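Local atomic coordinates of 2-CYS peroxiredoxin (Plasmodium yoelii, PDB entry 2H01), a protein that probably reduces hydrogen peroxide and organic hydroperoxides to water and alcohols, as a thiol-dependent peroxidase of the two-cysteine peroxiredoxin family. Residues 12-17 / 81-86; 31-36 / 155-160; 111-116 / 121-126. All coordinates share one frame; numbering follows the deposited sequence.

Contact 1: residues 12-17 / 81-86; sequences EAVFGD and AWKKTP
Lys83 reaches the flat peptide group that joins Phe15 to Gly16. Its ammonium nitrogen meets the carbonyl from one side of the plane: NZ donates to Phe15 O at 2.7 Å, tilted 30° from the carbonyl plane, with a C=O...N angle of 130°. The Phe15 ring belongs to the opposite side of the turn: its CB points away from residues 81-86, and the side chain rests on Val23 and Thr98. Trp82, the other large flat group, also faces elsewhere, its indole meeting Phe43 while NE1 bonds to Gly90 O. The contact therefore hangs largely on one long amine. A bend at chi3 (62°) turns the outer part of the Lys83 chain toward the turn, and its CD passes Val14 CG1 at 4.1 Å, methylene against a methyl of the branched valine. Beyond that point NZ sits among oxygens: Gly16 O accepts a weak bond at 3.4 Å, water 1 accepts one from NZ at 2.7 Å, and the same water lies 3.1 Å from Val14 O. Ile95 O takes a further bond and Asn18 OD1 a weak one. Lysine suits this place because its carbon chain crosses apolar surroundings, while its buried charge is probably eased by the carbonyls around it. Lys83 also closes helix 76-83, and just beyond it Thr85 OG1 bonds Ala81 O at 2.7 Å. In the fold, residues 15-17 begin the turn that joins strands 10-14 and 20-24, strand 98-101 pairs with the first of these, and helix 76-83 lies against the hairpin, with Lys76 and His79 touching Val14.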
loop_
_atom_site.group_PDB
_atom_site.type_symbol
_atom_site.label_atom_id
_atom_site.label_comp_id
_atom_site.label_asym_id
_atom_site.label_seq_id
_atom_site.Cartn_x
_atom_site.Cartn_y
_atom_site.Cartn_z
ATOM N N GLU A 12 -11.298 -7.907 5.302
ATOM C CA GLU A 12 -10.906 -9.305 5.443
ATOM C C GLU A 12 -9.504 -9.337 4.842
ATOM O O GLU A 12 -9.181 -8.509 3.987
ATOM C CB GLU A 12 -11.831 -10.236 4.640
ATOM C CG GLU A 12 -13.261 -10.376 5.171
ATOM C CD GLU A 12 -13.321 -10.897 6.605
ATOM O OE1 GLU A 12 -12.928 -10.151 7.525
ATOM O OE2 GLU A 12 -13.758 -12.052 6.815
ATOM N N ALA A 13 -8.678 -10.284 5.264
ATOM C CA ALA A 13 -7.318 -10.327 4.754
ATOM C C ALA A 13 -6.684 -11.703 4.718
ATOM O O ALA A 13 -7.052 -12.599 5.476
ATOM C CB ALA A 13 -6.437 -9.393 5.579
ATOM N N VAL A 14 -5.830 -11.889 3.726
ATOM C CA VAL A 14 -4.932 -13.011 3.677
ATOM C C VAL A 14 -3.538 -12.597 4.038
ATOM O O VAL A 14 -2.940 -11.751 3.386
ATOM C CB VAL A 14 -4.853 -13.606 2.313
ATOM C CG1 VAL A 14 -4.165 -14.934 2.381
ATOM C CG2 VAL A 14 -6.200 -13.715 1.722
ATOM N N PHE A 15 -3.012 -13.219 5.077
ATOM C CA PHE A 15 -1.662 -12.893 5.519
ATOM C C PHE A 15 -0.579 -13.661 4.768
ATOM O O PHE A 15 -0.873 -14.498 3.915
ATOM C CB PHE A 15 -1.543 -13.160 7.022
ATOM C CG PHE A 15 -2.496 -12.349 7.863
ATOM C CD1 PHE A 15 -2.435 -10.957 7.863
ATOM C CD2 PHE A 15 -3.443 -12.975 8.665
ATOM C CE1 PHE A 15 -3.303 -10.200 8.656
ATOM C CE2 PHE A 15 -4.319 -12.224 9.463
ATOM C CZ PHE A 15 -4.246 -10.834 9.458
ATOM N N GLY A 16 0.672 -13.364 5.081
ATOM C CA GLY A 16 1.769 -14.223 4.691
ATOM C C GLY A 16 1.548 -15.663 5.085
ATOM O O GLY A 16 1.606 -16.549 4.259
ATOM N N ASP A 17 1.303 -15.881 6.365
ATOM C CA ASP A 17 0.684 -17.102 6.859
ATOM C C ASP A 17 -0.143 -17.869 5.824
ATOM O O ASP A 17 -0.203 -19.087 5.863
ATOM C CB ASP A 17 -0.171 -16.819 8.098
ATOM C CG ASP A 17 0.655 -16.544 9.332
ATOM O OD1 ASP A 17 1.138 -17.499 9.956
ATOM O OD2 ASP A 17 0.868 -15.400 9.772
ATOM N N ALA A 81 -6.207 -18.248 -3.401
ATOM C CA ALA A 81 -6.053 -19.084 -4.580
ATOM C C ALA A 81 -4.974 -18.533 -5.508
ATOM O O ALA A 81 -4.304 -19.296 -6.205
ATOM C CB ALA A 81 -7.384 -19.184 -5.329
ATOM N N TRP A 82 -4.806 -17.213 -5.518
ATOM C CA TRP A 82 -3.803 -16.589 -6.377
ATOM C C TRP A 82 -2.403 -16.773 -5.795
ATOM O O TRP A 82 -1.423 -16.836 -6.533
ATOM C CB TRP A 82 -4.101 -15.102 -6.552
ATOM C CG TRP A 82 -3.416 -14.473 -7.720
ATOM C CD1 TRP A 82 -3.048 -15.085 -8.878
ATOM C CD2 TRP A 82 -3.142 -13.079 -7.899
ATOM N NE1 TRP A 82 -2.569 -14.161 -9.778
ATOM C CE2 TRP A 82 -2.617 -12.920 -9.202
ATOM C CE3 TRP A 82 -3.296 -11.947 -7.087
ATOM C CZ2 TRP A 82 -2.246 -11.673 -9.715
ATOM C CZ3 TRP A 82 -2.929 -10.708 -7.593
ATOM C CH2 TRP A 82 -2.410 -10.580 -8.899
ATOM N N LYS A 83 -2.317 -16.851 -4.470
ATOM C CA LYS A 83 -1.037 -17.059 -3.810
ATOM C C LYS A 83 -0.616 -18.519 -3.996
ATOM O O LYS A 83 0.574 -18.827 -4.044
ATOM C CB LYS A 83 -1.132 -16.737 -2.309
ATOM C CG LYS A 83 -1.321 -15.258 -1.985
ATOM C CD LYS A 83 -1.245 -14.996 -0.489
ATOM C CE LYS A 83 0.116 -15.381 0.068
ATOM N NZ LYS A 83 0.281 -15.014 1.497
ATOM N N LYS A 84 -1.597 -19.416 -4.095
ATOM C CA LYS A 84 -1.306 -20.836 -4.283
ATOM C C LYS A 84 -1.029 -21.171 -5.743
ATOM O O LYS A 84 -0.899 -22.343 -6.100
ATOM C CB LYS A 84 -2.462 -21.694 -3.772
ATOM C CG LYS A 84 -2.502 -21.800 -2.268
ATOM C CD LYS A 84 -3.717 -22.560 -1.811
ATOM C CE LYS A 84 -3.700 -22.710 -0.307
ATOM N NZ LYS A 84 -5.050 -23.116 0.191
ATOM N N THR A 85 -0.938 -20.132 -6.574
ATOM C CA THR A 85 -0.667 -20.292 -8.003
ATOM C C THR A 85 0.743 -19.782 -8.312
ATOM O O THR A 85 1.032 -18.591 -8.166
ATOM C CB THR A 85 -1.691 -19.510 -8.860
ATOM O OG1 THR A 85 -3.019 -19.945 -8.535
ATOM C CG2 THR A 85 -1.439 -19.750 -10.343
ATOM N N PRO A 86 1.632 -20.684 -8.758
ATOM C CA PRO A 86 3.030 -20.404 -9.101
ATOM C C PRO A 86 3.195 -19.320 -10.145
ATOM O O PRO A 86 2.364 -19.176 -11.047
ATOM C CB PRO A 86 3.544 -21.749 -9.617
ATOM C CG PRO A 86 2.635 -22.757 -8.964
ATOM C CD PRO A 86 1.295 -22.088 -9.061
HETATM O O HOH W 1 -0.628 -12.488 1.526
#

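Contact 2: residues 31-36 / 155-160; sequences KKYVLL and DALQHH
Apolar packing first joins Tyr33 to Leu157: Leu157 CD2 approaches the ring obliquely, 4.1 Å from Tyr33 CD2, and the same leucine also touches Leu126 of strand 119-127. Leucine serves well here, since its branched end can fill the angle between an aromatic ring and the neighbouring strand. Gln158 meets the ring differently, through its polar end. NE2 stands 3.2 Å above one ring face, displaced toward the rim, where Tyr33 CE1 is the closest atom at 3.2 Å. The amide plane is turned 56° from the ring, so the two groups do not stack flat, and the aliphatic CG of Gln158 passes 3.9 Å from Tyr33 CZ. Beyond CG the glutamine chain is extended (chi2 -175°), which carries the amide from the side of the helix over to the ring. These side chains join strand 33-38, in the central sheet of the thioredoxin-like fold, to helix 147-163, which packs on that sheet. Hydrogen bonds to neighbours fix the polar ends. Gln158 NE2 donates to Arg64 O, which anchors the amide that covers the ring. Tyr33 OH, at the far end of the buried ring, bonds to Glu161 OE1 one turn along the helix and weakly to Lys129 NZ. A salt bridge to Arg64 ties down Asp155 OD2 on the same helix.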
loop_
_atom_site.group_PDB
_atom_site.type_symbol
_atom_site.label_atom_id
_atom_site.label_comp_id
_atom_site.label_asym_id
_atom_site.label_seq_id
_atom_site.Cartn_x
_atom_site.Cartn_y
_atom_site.Cartn_z
ATOM N N LYS A 31 2.258 2.237 15.677
ATOM C CA LYS A 31 2.993 0.988 15.565
ATOM C C LYS A 31 3.910 1.002 14.353
ATOM O O LYS A 31 5.127 0.899 14.483
ATOM C CB LYS A 31 2.034 -0.208 15.455
ATOM C CG LYS A 31 1.097 -0.385 16.646
ATOM C CD LYS A 31 1.875 -0.635 17.926
ATOM C CE LYS A 31 0.994 -0.461 19.152
ATOM N NZ LYS A 31 -0.235 -1.302 19.078
ATOM N N LYS A 32 3.305 1.246 13.197
ATOM C CA LYS A 32 3.905 1.034 11.895
ATOM C C LYS A 32 3.574 2.208 10.983
ATOM O O LYS A 32 2.553 2.846 11.158
ATOM C CB LYS A 32 3.315 -0.227 11.292
ATOM C CG LYS A 32 4.286 -1.336 11.118
ATOM C CD LYS A 32 4.685 -1.945 12.438
ATOM C CE LYS A 32 5.498 -3.185 12.197
ATOM N NZ LYS A 32 6.807 -2.811 11.633
ATOM N N TYR A 33 4.409 2.469 9.982
ATOM C CA TYR A 33 3.987 3.352 8.904
ATOM C C TYR A 33 3.302 2.352 7.976
ATOM O O TYR A 33 3.609 1.159 8.030
ATOM C CB TYR A 33 5.192 3.967 8.182
ATOM C CG TYR A 33 6.019 4.906 9.016
ATOM C CD1 TYR A 33 6.814 4.425 10.058
ATOM C CD2 TYR A 33 6.021 6.276 8.751
ATOM C CE1 TYR A 33 7.602 5.286 10.821
ATOM C CE2 TYR A 33 6.800 7.153 9.500
ATOM C CZ TYR A 33 7.588 6.652 10.536
ATOM O OH TYR A 33 8.348 7.505 11.291
ATOM N N VAL A 34 2.390 2.812 7.129
ATOM C CA VAL A 34 1.704 1.884 6.236
ATOM C C VAL A 34 1.829 2.275 4.774
ATOM O O VAL A 34 1.652 3.436 4.432
ATOM C CB VAL A 34 0.190 1.796 6.558
ATOM C CG1 VAL A 34 -0.493 0.809 5.599
ATOM C CG2 VAL A 34 -0.015 1.365 8.011
ATOM N N LEU A 35 2.160 1.302 3.925
ATOM C CA LEU A 35 2.228 1.547 2.490
ATOM C C LEU A 35 1.054 0.756 1.917
ATOM O O LEU A 35 1.131 -0.467 1.753
ATOM C CB LEU A 35 3.543 1.052 1.871
ATOM C CG LEU A 35 3.953 1.536 0.454
ATOM C CD1 LEU A 35 3.100 0.911 -0.627
ATOM C CD2 LEU A 35 3.847 3.037 0.382
ATOM N N LEU A 36 -0.043 1.455 1.654
ATOM C CA LEU A 36 -1.236 0.840 1.087
ATOM C C LEU A 36 -1.183 1.043 -0.419
ATOM O O LEU A 36 -1.029 2.177 -0.887
ATOM C CB LEU A 36 -2.503 1.510 1.637
ATOM C CG LEU A 36 -3.816 1.048 0.970
ATOM C CD1 LEU A 36 -4.109 -0.396 1.363
ATOM C CD2 LEU A 36 -4.977 1.951 1.377
ATOM N N ASP A 155 12.229 7.399 3.469
ATOM C CA ASP A 155 13.422 7.905 4.151
ATOM C C ASP A 155 13.304 9.406 4.355
ATOM O O ASP A 155 13.631 9.924 5.420
ATOM C CB ASP A 155 14.701 7.597 3.355
ATOM C CG ASP A 155 15.103 6.139 3.433
ATOM O OD1 ASP A 155 15.901 5.689 2.586
ATOM O OD2 ASP A 155 14.627 5.431 4.348
ATOM N N ALA A 156 12.838 10.108 3.329
ATOM C CA ALA A 156 12.678 11.551 3.436
ATOM C C ALA A 156 11.614 11.859 4.505
ATOM O O ALA A 156 11.798 12.753 5.345
ATOM C CB ALA A 156 12.264 12.142 2.081
ATOM N N LEU A 157 10.504 11.125 4.474
ATOM C CA LEU A 157 9.454 11.361 5.459
ATOM C C LEU A 157 10.034 11.209 6.872
ATOM O O LEU A 157 9.925 12.122 7.695
ATOM C CB LEU A 157 8.287 10.382 5.268
ATOM C CG LEU A 157 7.203 10.353 6.364
ATOM C CD1 LEU A 157 6.557 11.742 6.522
ATOM C CD2 LEU A 157 6.121 9.318 5.987
ATOM N N GLN A 158 10.667 10.069 7.138
ATOM C CA GLN A 158 11.234 9.835 8.454
ATOM C C GLN A 158 12.317 10.849 8.809
ATOM O O GLN A 158 12.485 11.175 9.978
ATOM C CB GLN A 158 11.741 8.391 8.561
ATOM C CG GLN A 158 10.614 7.400 8.227
ATOM C CD GLN A 158 10.974 5.944 8.430
ATOM O OE1 GLN A 158 12.137 5.555 8.354
ATOM N NE2 GLN A 158 9.956 5.120 8.669
ATOM N N HIS A 159 13.026 11.375 7.811
ATOM C CA HIS A 159 14.045 12.375 8.089
ATOM C C HIS A 159 13.352 13.709 8.418
ATOM O O HIS A 159 13.811 14.463 9.278
ATOM C CB HIS A 159 14.989 12.558 6.894
ATOM C CG HIS A 159 16.218 13.354 7.215
ATOM N ND1 HIS A 159 17.295 12.822 7.898
ATOM C CD2 HIS A 159 16.532 14.651 6.975
ATOM C CE1 HIS A 159 18.216 13.754 8.062
ATOM N NE2 HIS A 159 17.778 14.874 7.512
ATOM N N HIS A 160 12.238 13.990 7.749
ATOM C CA HIS A 160 11.489 15.222 8.001
ATOM C C HIS A 160 10.807 15.235 9.379
ATOM O O HIS A 160 10.699 16.285 10.011
ATOM C CB HIS A 160 10.424 15.434 6.926
ATOM C CG HIS A 160 10.979 15.649 5.552
ATOM N ND1 HIS A 160 10.176 15.813 4.446
ATOM C CD2 HIS A 160 12.256 15.707 5.103
ATOM C CE1 HIS A 160 10.932 15.962 3.373
ATOM N NE2 HIS A 160 12.199 15.902 3.745
#

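Contact 3: residues 111-116 / 121-126; sequences YDVLFN and LRAFVL
Val113 and Leu121 lie across from each other at the inner end of a beta hairpin, formed by the short, weakly bonded strand 114-115 and the longer strand 119-127. The two segments run nearly antiparallel, their directions 165° apart. Val113 points its CB toward the partner, and CG1 lies 4.0 Å from Ala123 CB; the small methyl of Ala123 lets the branched valine pack against the strand at ordinary van der Waals distance. One step further in, Tyr111 sets its ring obliquely against Val125, with CE1 4.3 Å from CG1 of that residue, and Leu36 of strand 33-38 touches the same ring. At the exposed end Leu121 turns its branch to Phe115. Leu121 CD2 comes 3.9 Å from Phe115 CB, and because Phe115 CG is anti to that residue's backbone N (chi1 -174°) the phenyl ring swings outward, meeting the leucine only obliquely. Entry into the hairpin is set by a Schellman motif closing helix 106-110, with Asp112, at positive phi, as its C-prime residue. The motif engages Val113 N with Ala108 O, turning that nitrogen back to the helix, while the carbonyl serves the hairpin: Leu121 N donates to Val113 O at 2.7 Å, with an N-H...O angle of 160°.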
loop_
_atom_site.group_PDB
_atom_site.type_symbol
_atom_site.label_atom_id
_atom_site.label_comp_id
_atom_site.label_asym_id
_atom_site.label_seq_id
_atom_site.Cartn_x
_atom_site.Cartn_y
_atom_site.Cartn_z
ATOM N N TYR A 111 -10.648 6.258 -1.165
ATOM C CA TYR A 111 -9.353 6.767 -1.591
ATOM C C TYR A 111 -9.407 7.332 -3.004
ATOM O O TYR A 111 -8.385 7.726 -3.568
ATOM C CB TYR A 111 -8.305 5.653 -1.469
ATOM C CG TYR A 111 -7.875 5.411 -0.024
ATOM C CD1 TYR A 111 -6.805 6.114 0.533
ATOM C CD2 TYR A 111 -8.589 4.551 0.807
ATOM C CE1 TYR A 111 -6.462 5.973 1.881
ATOM C CE2 TYR A 111 -8.254 4.400 2.163
ATOM C CZ TYR A 111 -7.188 5.115 2.693
ATOM O OH TYR A 111 -6.835 4.967 4.019
ATOM N N ASP A 112 -10.615 7.391 -3.563
ATOM C CA ASP A 112 -10.838 7.914 -4.913
ATOM C C ASP A 112 -10.019 7.249 -5.999
ATOM O O ASP A 112 -9.430 7.928 -6.842
ATOM C CB ASP A 112 -10.566 9.415 -4.969
ATOM C CG ASP A 112 -11.694 10.235 -4.378
ATOM O OD1 ASP A 112 -12.873 9.864 -4.591
ATOM O OD2 ASP A 112 -11.395 11.256 -3.721
ATOM N N VAL A 113 -9.987 5.921 -5.983
ATOM C CA VAL A 113 -9.244 5.174 -6.983
ATOM C C VAL A 113 -10.098 4.053 -7.536
ATOM O O VAL A 113 -9.585 3.035 -8.002
ATOM C CB VAL A 113 -7.943 4.585 -6.406
ATOM C CG1 VAL A 113 -7.017 5.711 -5.991
ATOM C CG2 VAL A 113 -8.257 3.685 -5.217
ATOM N N LEU A 114 -11.409 4.228 -7.465
ATOM C CA LEU A 114 -12.308 3.222 -8.006
ATOM C C LEU A 114 -12.601 3.610 -9.452
ATOM O O LEU A 114 -13.089 4.708 -9.716
ATOM C CB LEU A 114 -13.608 3.168 -7.205
ATOM C CG LEU A 114 -14.615 2.115 -7.681
ATOM C CD1 LEU A 114 -13.972 0.728 -7.670
ATOM C CD2 LEU A 114 -15.834 2.139 -6.774
ATOM N N PHE A 115 -12.277 2.723 -10.387
ATOM C CA PHE A 115 -12.528 3.001 -11.796
ATOM C C PHE A 115 -13.921 2.490 -12.164
ATOM O O PHE A 115 -14.202 1.302 -12.039
ATOM C CB PHE A 115 -11.465 2.341 -12.676
ATOM C CG PHE A 115 -11.587 2.693 -14.127
ATOM C CD1 PHE A 115 -11.759 4.017 -14.520
ATOM C CD2 PHE A 115 -11.546 1.704 -15.104
ATOM C CE1 PHE A 115 -11.893 4.351 -15.867
ATOM C CE2 PHE A 115 -11.678 2.026 -16.453
ATOM C CZ PHE A 115 -11.853 3.351 -16.834
ATOM N N ASN A 116 -14.767 3.410 -12.632
ATOM C CA ASN A 116 -16.173 3.159 -12.998
ATOM C C ASN A 116 -16.836 2.001 -12.252
ATOM O O ASN A 116 -17.204 0.977 -12.829
ATOM C CB ASN A 116 -16.352 3.027 -14.533
ATOM C CG ASN A 116 -15.611 1.841 -15.135
ATOM O OD1 ASN A 116 -14.455 1.582 -14.805
ATOM N ND2 ASN A 116 -16.273 1.128 -16.055
ATOM N N LEU A 121 -7.812 1.642 -9.398
ATOM C CA LEU A 121 -6.727 2.114 -10.243
ATOM C C LEU A 121 -5.444 1.895 -9.441
ATOM O O LEU A 121 -5.471 1.877 -8.203
ATOM C CB LEU A 121 -6.898 3.606 -10.529
ATOM C CG LEU A 121 -8.132 4.001 -11.350
ATOM C CD1 LEU A 121 -8.457 5.450 -11.099
ATOM C CD2 LEU A 121 -7.877 3.746 -12.845
ATOM N N ARG A 122 -4.329 1.720 -10.141
ATOM C CA ARG A 122 -3.035 1.530 -9.486
ATOM C C ARG A 122 -2.660 2.775 -8.665
ATOM O O ARG A 122 -2.712 3.893 -9.174
ATOM C CB ARG A 122 -1.959 1.253 -10.535
ATOM C CG ARG A 122 -2.010 -0.155 -11.140
ATOM C CD ARG A 122 -0.964 -0.309 -12.229
ATOM N NE ARG A 122 -0.855 -1.684 -12.715
ATOM C CZ ARG A 122 -1.770 -2.300 -13.463
ATOM N NH1 ARG A 122 -2.878 -1.669 -13.828
ATOM N NH2 ARG A 122 -1.580 -3.558 -13.842
ATOM N N ALA A 123 -2.291 2.577 -7.399
ATOM C CA ALA A 123 -1.919 3.696 -6.540
ATOM C C ALA A 123 -1.074 3.294 -5.326
ATOM O O ALA A 123 -1.273 2.214 -4.751
ATOM C CB ALA A 123 -3.181 4.419 -6.067
ATOM N N PHE A 124 -0.127 4.158 -4.948
ATOM C CA PHE A 124 0.705 3.908 -3.769
ATOM C C PHE A 124 0.362 5.010 -2.775
ATOM O O PHE A 124 0.475 6.194 -3.088
ATOM C CB PHE A 124 2.210 3.961 -4.089
ATOM C CG PHE A 124 2.685 2.870 -5.018
ATOM C CD1 PHE A 124 2.467 1.528 -4.718
ATOM C CD2 PHE A 124 3.332 3.189 -6.212
ATOM C CE1 PHE A 124 2.884 0.513 -5.604
ATOM C CE2 PHE A 124 3.749 2.188 -7.100
ATOM C CZ PHE A 124 3.523 0.851 -6.796
ATOM N N VAL A 125 -0.073 4.620 -1.585
ATOM C CA VAL A 125 -0.452 5.583 -0.559
ATOM C C VAL A 125 0.348 5.352 0.714
ATOM O O VAL A 125 0.232 4.307 1.354
ATOM C CB VAL A 125 -1.951 5.464 -0.238
ATOM C CG1 VAL A 125 -2.385 6.594 0.696
ATOM C CG2 VAL A 125 -2.751 5.501 -1.538
ATOM N N LEU A 126 1.165 6.332 1.079
ATOM C CA LEU A 126 1.990 6.213 2.275
ATOM C C LEU A 126 1.321 6.947 3.432
ATOM O O LEU A 126 0.974 8.123 3.316
ATOM C CB LEU A 126 3.392 6.776 2.004
ATOM C CG LEU A 126 4.339 6.947 3.194
ATOM C CD1 LEU A 126 4.596 5.607 3.876
ATOM C CD2 LEU A 126 5.634 7.585 2.715
#

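Overall arrangement
All three contacts reach the same mixed sheet. Contacts 2 and 3 touch directly, since strands 33-38 and 119-127 are neighbours: Leu36 O and Val125 N are 2.7 Å apart, a probable hydrogen bond, and Leu157 CD2 packs 3.7 Å from Leu126 CD2. Contact 1 lies on the opposite side of the chain's centre from contact 2, with 26 Å between their centres and about 10 Å between nearest atoms; its centre is 21 Å from that of contact 3. None of them is at the probable peroxidatic Cys47, but Arg122, in a segment of contact 3, touches Val46 and Pro40 in the loop that carries this cysteine.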